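Long-range contact in putative secreted cellulose-binding protein (Streptomyces coelicolor, PDB 4OY6), which is a copper-dependent lytic polysaccharide monooxygenase of family AA10 that oxidatively cleaves cellulose: residues N11-Q23 / C34-W48. Residues are numbered along the deposited sequence; the frame is centred on the assembly and turned at random.
Sequences NYGCWERWGDDFQ and CWQAWQDDPNAMWNW. With ZN (zinc ion), chain J.
A disulfide-pinned helical region follows strand 2-6 in this AA10 fold and is held together by an aromatic cluster in which Tyr12, Trp15 and Phe22 meet Trp38, Trp46 and Trp48. The axes of helices 11-18 and 34-40 cross at -94°, and the Cys14 SG–Cys34 SG bond (2.0 Å) joins them covalently. Beside it, Met45 CG presses on Cys14 CB at 3.5 Å, tight for two carbons, while lying over the rim of one face of the Trp38 indole. The opposite face receives Phe22 CB, a CH-pi contact 3.6 Å from the six-membered ring centroid. Trp46 turns its edge onto the Phe22 ring, planes at 79°, a T-shaped pair. At the other end, Tyr12 directs its edge at the Trp48 face, with CD1 3.6 Å from Trp48 CE3. Trp15, its CG anti to the backbone N (chi1 173°), sets one indole face against Trp48 CD1, which lies 3.6 Å from Trp15 CD2, and meets Trp46 CE3 at its rim. Replacing Trp15 with an alanine would probably open a gap between Trp46 and Trp48 and leave both indoles freer to turn. The one direct hydrogen bond across runs from Asn11 ND2 to Ala44 O (2.9 Å), nearly straight and within the amide plane; a water lies 2.8 Å from Asn11 OD1 and 3.0 Å from Trp48 O.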
loop_
_atom_site.group_PDB
_atom_site.type_symbol
_atom_site.label_atom_id
_atom_site.label_comp_id
_atom_site.label_asym_id
_atom_site.label_seq_id
_atom_site.Cartn_x
_atom_site.Cartn_y
_atom_site.Cartn_z
ATOM N N ASN A 11 4.881 4.118 -0.882
ATOM C CA ASN A 11 5.212 5.460 -1.340
ATOM C C ASN A 11 5.035 6.491 -0.242
ATOM O O ASN A 11 5.842 7.426 -0.145
ATOM C CB ASN A 11 4.512 5.836 -2.648
ATOM C CG ASN A 11 3.014 5.974 -2.542
ATOM O OD1 ASN A 11 2.343 5.239 -1.833
ATOM N ND2 ASN A 11 2.494 6.878 -3.303
ATOM N N TYR A 12 4.011 6.366 0.605
ATOM C CA TYR A 12 3.915 7.285 1.744
ATOM C C TYR A 12 5.134 7.160 2.648
ATOM O O TYR A 12 5.669 8.179 3.107
ATOM C CB TYR A 12 2.611 7.087 2.528
ATOM C CG TYR A 12 2.454 8.078 3.634
ATOM C CD1 TYR A 12 1.992 9.359 3.369
ATOM C CD2 TYR A 12 2.809 7.761 4.938
ATOM C CE1 TYR A 12 1.858 10.279 4.365
ATOM C CE2 TYR A 12 2.714 8.697 5.952
ATOM C CZ TYR A 12 2.222 9.960 5.645
ATOM O OH TYR A 12 2.071 10.941 6.602
ATOM N N GLY A 13 5.575 5.932 2.904
ATOM C CA GLY A 13 6.749 5.719 3.731
ATOM C C GLY A 13 8.008 6.315 3.121
ATOM O O GLY A 13 8.777 6.957 3.826
ATOM N N CYS A 14 8.220 6.129 1.820
ATOM C CA CYS A 14 9.371 6.737 1.185
ATOM C C CYS A 14 9.326 8.261 1.296
ATOM O O CYS A 14 10.382 8.896 1.453
ATOM C CB CYS A 14 9.511 6.317 -0.269
ATOM S SG CYS A 14 9.930 4.569 -0.542
ATOM N N TRP A 15 8.140 8.839 1.166
ATOM C CA TRP A 15 7.969 10.282 1.314
ATOM C C TRP A 15 8.218 10.727 2.756
ATOM O O TRP A 15 8.933 11.708 2.996
ATOM C CB TRP A 15 6.560 10.674 0.843
ATOM C CG TRP A 15 6.236 12.092 1.106
ATOM C CD1 TRP A 15 6.622 13.166 0.371
ATOM C CD2 TRP A 15 5.528 12.601 2.232
ATOM N NE1 TRP A 15 6.172 14.315 0.949
ATOM C CE2 TRP A 15 5.490 14.010 2.093
ATOM C CE3 TRP A 15 4.906 12.010 3.339
ATOM C CZ2 TRP A 15 4.874 14.833 3.032
ATOM C CZ3 TRP A 15 4.287 12.825 4.267
ATOM C CH2 TRP A 15 4.259 14.223 4.105
ATOM N N GLU A 16 7.618 10.031 3.713
ATOM C CA GLU A 16 7.734 10.432 5.116
ATOM C C GLU A 16 9.182 10.354 5.583
ATOM O O GLU A 16 9.633 11.227 6.333
ATOM C CB GLU A 16 6.815 9.555 5.982
ATOM C CG GLU A 16 6.776 9.884 7.448
ATOM C CD GLU A 16 5.813 8.984 8.201
ATOM O OE1 GLU A 16 5.639 7.780 7.854
ATOM O OE2 GLU A 16 5.252 9.492 9.186
ATOM N N ARG A 17 9.887 9.308 5.174
ATOM C CA ARG A 17 11.240 9.093 5.672
ATOM C C ARG A 17 12.284 9.941 4.963
ATOM O O ARG A 17 13.276 10.318 5.580
ATOM C CB ARG A 17 11.648 7.625 5.592
ATOM C CG ARG A 17 10.856 6.734 6.518
ATOM C CD ARG A 17 11.427 5.296 6.605
ATOM N NE ARG A 17 11.572 4.575 5.309
ATOM C CZ ARG A 17 10.584 3.937 4.714
ATOM N NH1 ARG A 17 9.360 3.929 5.249
ATOM N NH2 ARG A 17 10.800 3.333 3.582
ATOM N N TRP A 18 12.078 10.228 3.680
ATOM C CA TRP A 18 13.107 10.836 2.843
ATOM C C TRP A 18 12.736 12.147 2.161
ATOM O O TRP A 18 13.576 12.753 1.518
ATOM C CB TRP A 18 13.601 9.856 1.782
ATOM C CG TRP A 18 14.174 8.583 2.348
ATOM C CD1 TRP A 18 13.582 7.356 2.396
ATOM C CD2 TRP A 18 15.471 8.427 2.934
ATOM N NE1 TRP A 18 14.409 6.447 2.996
ATOM C CE2 TRP A 18 15.587 7.069 3.331
ATOM C CE3 TRP A 18 16.566 9.287 3.125
ATOM C CZ2 TRP A 18 16.737 6.557 3.951
ATOM C CZ3 TRP A 18 17.717 8.777 3.743
ATOM C CH2 TRP A 18 17.786 7.422 4.138
ATOM N N GLY A 19 11.476 12.570 2.267
ATOM C CA GLY A 19 11.008 13.722 1.532
ATOM C C GLY A 19 11.726 15.019 1.856
ATOM O O GLY A 19 11.785 15.919 1.012
ATOM N N ASP A 20 12.243 15.131 3.079
ATOM C CA ASP A 20 13.004 16.305 3.500
ATOM C C ASP A 20 14.482 16.217 3.111
ATOM O O ASP A 20 15.225 17.160 3.353
ATOM C CB ASP A 20 12.853 16.591 5.008
ATOM C CG ASP A 20 13.390 15.478 5.884
ATOM O OD1 ASP A 20 13.766 14.402 5.362
ATOM O OD2 ASP A 20 13.422 15.677 7.118
ATOM N N ASP A 21 14.880 15.113 2.475
ATOM C CA ASP A 21 16.278 14.740 2.252
ATOM C C ASP A 21 16.370 13.763 1.062
ATOM O O ASP A 21 17.040 12.763 1.141
ATOM C CB ASP A 21 16.817 14.109 3.570
ATOM C CG ASP A 21 18.351 14.040 3.659
ATOM O OD1 ASP A 21 19.060 14.755 2.919
ATOM O OD2 ASP A 21 18.846 13.257 4.507
ATOM N N PHE A 22 15.668 14.057 -0.037
ATOM C CA PHE A 22 15.356 13.015 -1.044
ATOM C C PHE A 22 16.493 12.696 -2.001
ATOM O O PHE A 22 16.382 11.737 -2.757
ATOM C CB PHE A 22 14.089 13.326 -1.850
ATOM C CG PHE A 22 14.244 14.470 -2.747
ATOM C CD1 PHE A 22 14.140 15.757 -2.243
ATOM C CD2 PHE A 22 14.519 14.283 -4.093
ATOM C CE1 PHE A 22 14.348 16.829 -3.058
ATOM C CE2 PHE A 22 14.715 15.385 -4.930
ATOM C CZ PHE A 22 14.648 16.644 -4.402
ATOM N N GLN A 23 17.588 13.454 -1.929
ATOM C CA GLN A 23 18.802 13.122 -2.667
ATOM C C GLN A 23 19.916 12.681 -1.699
ATOM O O GLN A 23 21.070 12.666 -2.101
ATOM C CB GLN A 23 19.226 14.295 -3.573
ATOM C CG GLN A 23 18.151 14.602 -4.617
ATOM C CD GLN A 23 18.632 15.489 -5.736
ATOM O OE1 GLN A 23 19.211 16.523 -5.485
ATOM N NE2 GLN A 23 18.355 15.097 -6.980
ATOM N N CYS A 34 13.416 2.550 -1.638
ATOM C CA CYS A 34 13.029 3.947 -1.782
ATOM C C CYS A 34 13.924 4.653 -2.781
ATOM O O CYS A 34 13.433 5.453 -3.571
ATOM C CB CYS A 34 12.992 4.676 -0.457
ATOM S SG CYS A 34 11.587 4.261 0.601
ATOM N N TRP A 35 15.218 4.360 -2.762
ATOM C CA TRP A 35 16.128 4.988 -3.710
ATOM C C TRP A 35 15.709 4.715 -5.150
ATOM O O TRP A 35 15.608 5.639 -5.943
ATOM C CB TRP A 35 17.565 4.555 -3.444
ATOM C CG TRP A 35 18.580 5.247 -4.328
ATOM C CD1 TRP A 35 19.285 4.684 -5.304
ATOM C CD2 TRP A 35 18.913 6.652 -4.345
ATOM N NE1 TRP A 35 20.086 5.610 -5.908
ATOM C CE2 TRP A 35 19.862 6.832 -5.349
ATOM C CE3 TRP A 35 18.451 7.785 -3.635
ATOM C CZ2 TRP A 35 20.419 8.098 -5.658
ATOM C CZ3 TRP A 35 19.012 9.039 -3.918
ATOM C CH2 TRP A 35 19.975 9.179 -4.925
ATOM N N GLN A 36 15.411 3.473 -5.480
ATOM C CA GLN A 36 15.060 3.168 -6.866
ATOM C C GLN A 36 13.735 3.819 -7.240
ATOM O O GLN A 36 13.549 4.204 -8.386
ATOM C CB GLN A 36 15.075 1.663 -7.146
ATOM C CG GLN A 36 14.063 0.818 -6.392
ATOM C CD GLN A 36 12.668 0.750 -7.019
ATOM O OE1 GLN A 36 12.531 0.632 -8.243
ATOM N NE2 GLN A 36 11.635 0.747 -6.197
ATOM N N ALA A 37 12.816 3.962 -6.279
ATOM C CA ALA A 37 11.538 4.637 -6.542
ATOM C C ALA A 37 11.763 6.130 -6.814
ATOM O O ALA A 37 11.257 6.679 -7.784
ATOM C CB ALA A 37 10.587 4.422 -5.383
ATOM N N TRP A 38 12.536 6.802 -5.959
ATOM C CA TRP A 38 12.851 8.216 -6.165
ATOM C C TRP A 38 13.584 8.442 -7.483
ATOM O O TRP A 38 13.381 9.470 -8.127
ATOM C CB TRP A 38 13.688 8.760 -5.003
ATOM C CG TRP A 38 12.969 9.092 -3.717
ATOM C CD1 TRP A 38 12.967 8.376 -2.560
ATOM C CD2 TRP A 38 12.174 10.251 -3.468
ATOM N NE1 TRP A 38 12.225 9.025 -1.604
ATOM C CE2 TRP A 38 11.736 10.184 -2.145
ATOM C CE3 TRP A 38 11.816 11.359 -4.235
ATOM C CZ2 TRP A 38 10.958 11.189 -1.572
ATOM C CZ3 TRP A 38 11.037 12.319 -3.677
ATOM C CH2 TRP A 38 10.622 12.233 -2.368
ATOM N N GLN A 39 14.447 7.507 -7.870
ATOM C CA GLN A 39 15.146 7.612 -9.131
ATOM C C GLN A 39 14.243 7.416 -10.340
ATOM O O GLN A 39 14.432 8.062 -11.362
ATOM C CB GLN A 39 16.348 6.653 -9.179
ATOM C CG GLN A 39 17.433 6.880 -8.140
ATOM C CD GLN A 39 17.630 8.311 -7.741
ATOM O OE1 GLN A 39 18.187 9.080 -8.491
ATOM N NE2 GLN A 39 17.210 8.669 -6.520
ATOM N N ASP A 40 13.244 6.568 -10.215
ATOM C CA ASP A 40 12.335 6.296 -11.316
ATOM C C ASP A 40 11.358 7.445 -11.552
ATOM O O ASP A 40 11.208 7.902 -12.692
ATOM C CB ASP A 40 11.535 5.023 -11.051
ATOM C CG ASP A 40 10.663 4.655 -12.229
ATOM O OD1 ASP A 40 9.446 4.845 -12.172
ATOM O OD2 ASP A 40 11.224 4.237 -13.253
ATOM N N ASP A 41 10.655 7.861 -10.507
ATOM C CA ASP A 41 9.726 8.995 -10.615
ATOM C C ASP A 41 9.530 9.557 -9.220
ATOM O O ASP A 41 8.794 8.981 -8.418
ATOM C CB ASP A 41 8.377 8.632 -11.247
ATOM C CG ASP A 41 7.516 9.867 -11.526
ATOM O OD1 ASP A 41 7.866 10.950 -11.032
ATOM O OD2 ASP A 41 6.510 9.776 -12.261
ATOM N N PRO A 42 10.209 10.670 -8.901
ATOM C CA PRO A 42 10.020 11.284 -7.595
ATOM C C PRO A 42 8.558 11.594 -7.287
ATOM O O PRO A 42 8.171 11.654 -6.122
ATOM C CB PRO A 42 10.844 12.570 -7.701
ATOM C CG PRO A 42 11.914 12.258 -8.670
ATOM C CD PRO A 42 11.243 11.374 -9.686
ATOM N N ASN A 43 7.763 11.831 -8.327
ATOM C CA ASN A 43 6.344 12.135 -8.120
ATOM C C ASN A 43 5.531 10.988 -7.546
ATOM O O ASN A 43 4.432 11.212 -7.058
ATOM C CB ASN A 43 5.702 12.637 -9.412
ATOM C CG ASN A 43 6.240 13.981 -9.846
ATOM O OD1 ASN A 43 6.774 14.732 -9.033
ATOM N ND2 ASN A 43 6.103 14.284 -11.127
ATOM N N ALA A 44 6.071 9.769 -7.575
ATOM C CA ALA A 44 5.431 8.658 -6.845
ATOM C C ALA A 44 5.345 8.944 -5.359
ATOM O O ALA A 44 4.464 8.417 -4.677
ATOM C CB ALA A 44 6.151 7.354 -7.100
ATOM N N MET A 45 6.302 9.738 -4.859
ATOM C CA MET A 45 6.371 10.118 -3.451
ATOM C C MET A 45 5.711 11.484 -3.227
ATOM O O MET A 45 4.942 11.657 -2.313
ATOM C CB MET A 45 7.800 10.115 -2.933
ATOM C CG MET A 45 8.249 8.752 -2.441
ATOM S SD MET A 45 8.179 7.392 -3.613
ATOM C CE MET A 45 9.393 7.974 -4.812
ATOM N N TRP A 46 6.013 12.471 -4.074
ATOM C CA TRP A 46 5.395 13.800 -3.877
ATOM C C TRP A 46 3.872 13.683 -3.963
ATOM O O TRP A 46 3.164 14.252 -3.135
ATOM C CB TRP A 46 5.896 14.848 -4.884
ATOM C CG TRP A 46 7.362 15.081 -4.877
ATOM C CD1 TRP A 46 8.184 15.041 -5.952
ATOM C CD2 TRP A 46 8.203 15.407 -3.748
ATOM N NE1 TRP A 46 9.485 15.335 -5.585
ATOM C CE2 TRP A 46 9.521 15.551 -4.235
ATOM C CE3 TRP A 46 7.975 15.616 -2.390
ATOM C CZ2 TRP A 46 10.594 15.841 -3.402
ATOM C CZ3 TRP A 46 9.056 15.888 -1.558
ATOM C CH2 TRP A 46 10.344 15.994 -2.072
ATOM N N ASN A 47 3.384 12.922 -4.950
ATOM C CA ASN A 47 1.948 12.647 -5.076
ATOM C C ASN A 47 1.660 11.324 -4.347
ATOM O O ASN A 47 1.306 10.306 -4.933
ATOM C CB ASN A 47 1.545 12.615 -6.529
ATOM C CG ASN A 47 0.048 12.557 -6.715
ATOM O OD1 ASN A 47 -0.691 12.410 -5.752
ATOM N ND2 ASN A 47 -0.404 12.679 -7.968
ATOM N N TRP A 48 1.796 11.375 -3.033
ATOM C CA TRP A 48 1.633 10.161 -2.265
ATOM C C TRP A 48 0.168 9.768 -2.171
ATOM O O TRP A 48 -0.121 8.615 -1.844
ATOM C CB TRP A 48 2.248 10.209 -0.888
ATOM C CG TRP A 48 1.845 11.334 -0.093
ATOM C CD1 TRP A 48 2.567 12.480 0.108
ATOM C CD2 TRP A 48 0.656 11.446 0.734
ATOM N NE1 TRP A 48 1.887 13.313 0.964
ATOM C CE2 TRP A 48 0.732 12.695 1.382
ATOM C CE3 TRP A 48 -0.442 10.588 1.019
ATOM C CZ2 TRP A 48 -0.269 13.144 2.233
ATOM C CZ3 TRP A 48 -1.413 11.025 1.874
ATOM C CH2 TRP A 48 -1.328 12.301 2.466
HETATM ZN ZN ZN J . 8.931 5.000 -14.305
HETATM O O HOH W 1 -0.369 5.659 -1.631
HETATM O O HOH W 2 16.665 11.084 -5.530
HETATM O O HOH W 3 9.431 7.001 -14.707
HETATM O O HOH W 4 10.463 4.414 -15.382
HETATM O O HOH W 5 8.540 3.000 -13.881
HETATM O O HOH W 6 8.075 5.148 -15.930
HETATM O O HOH W 7 7.179 5.561 -13.755
#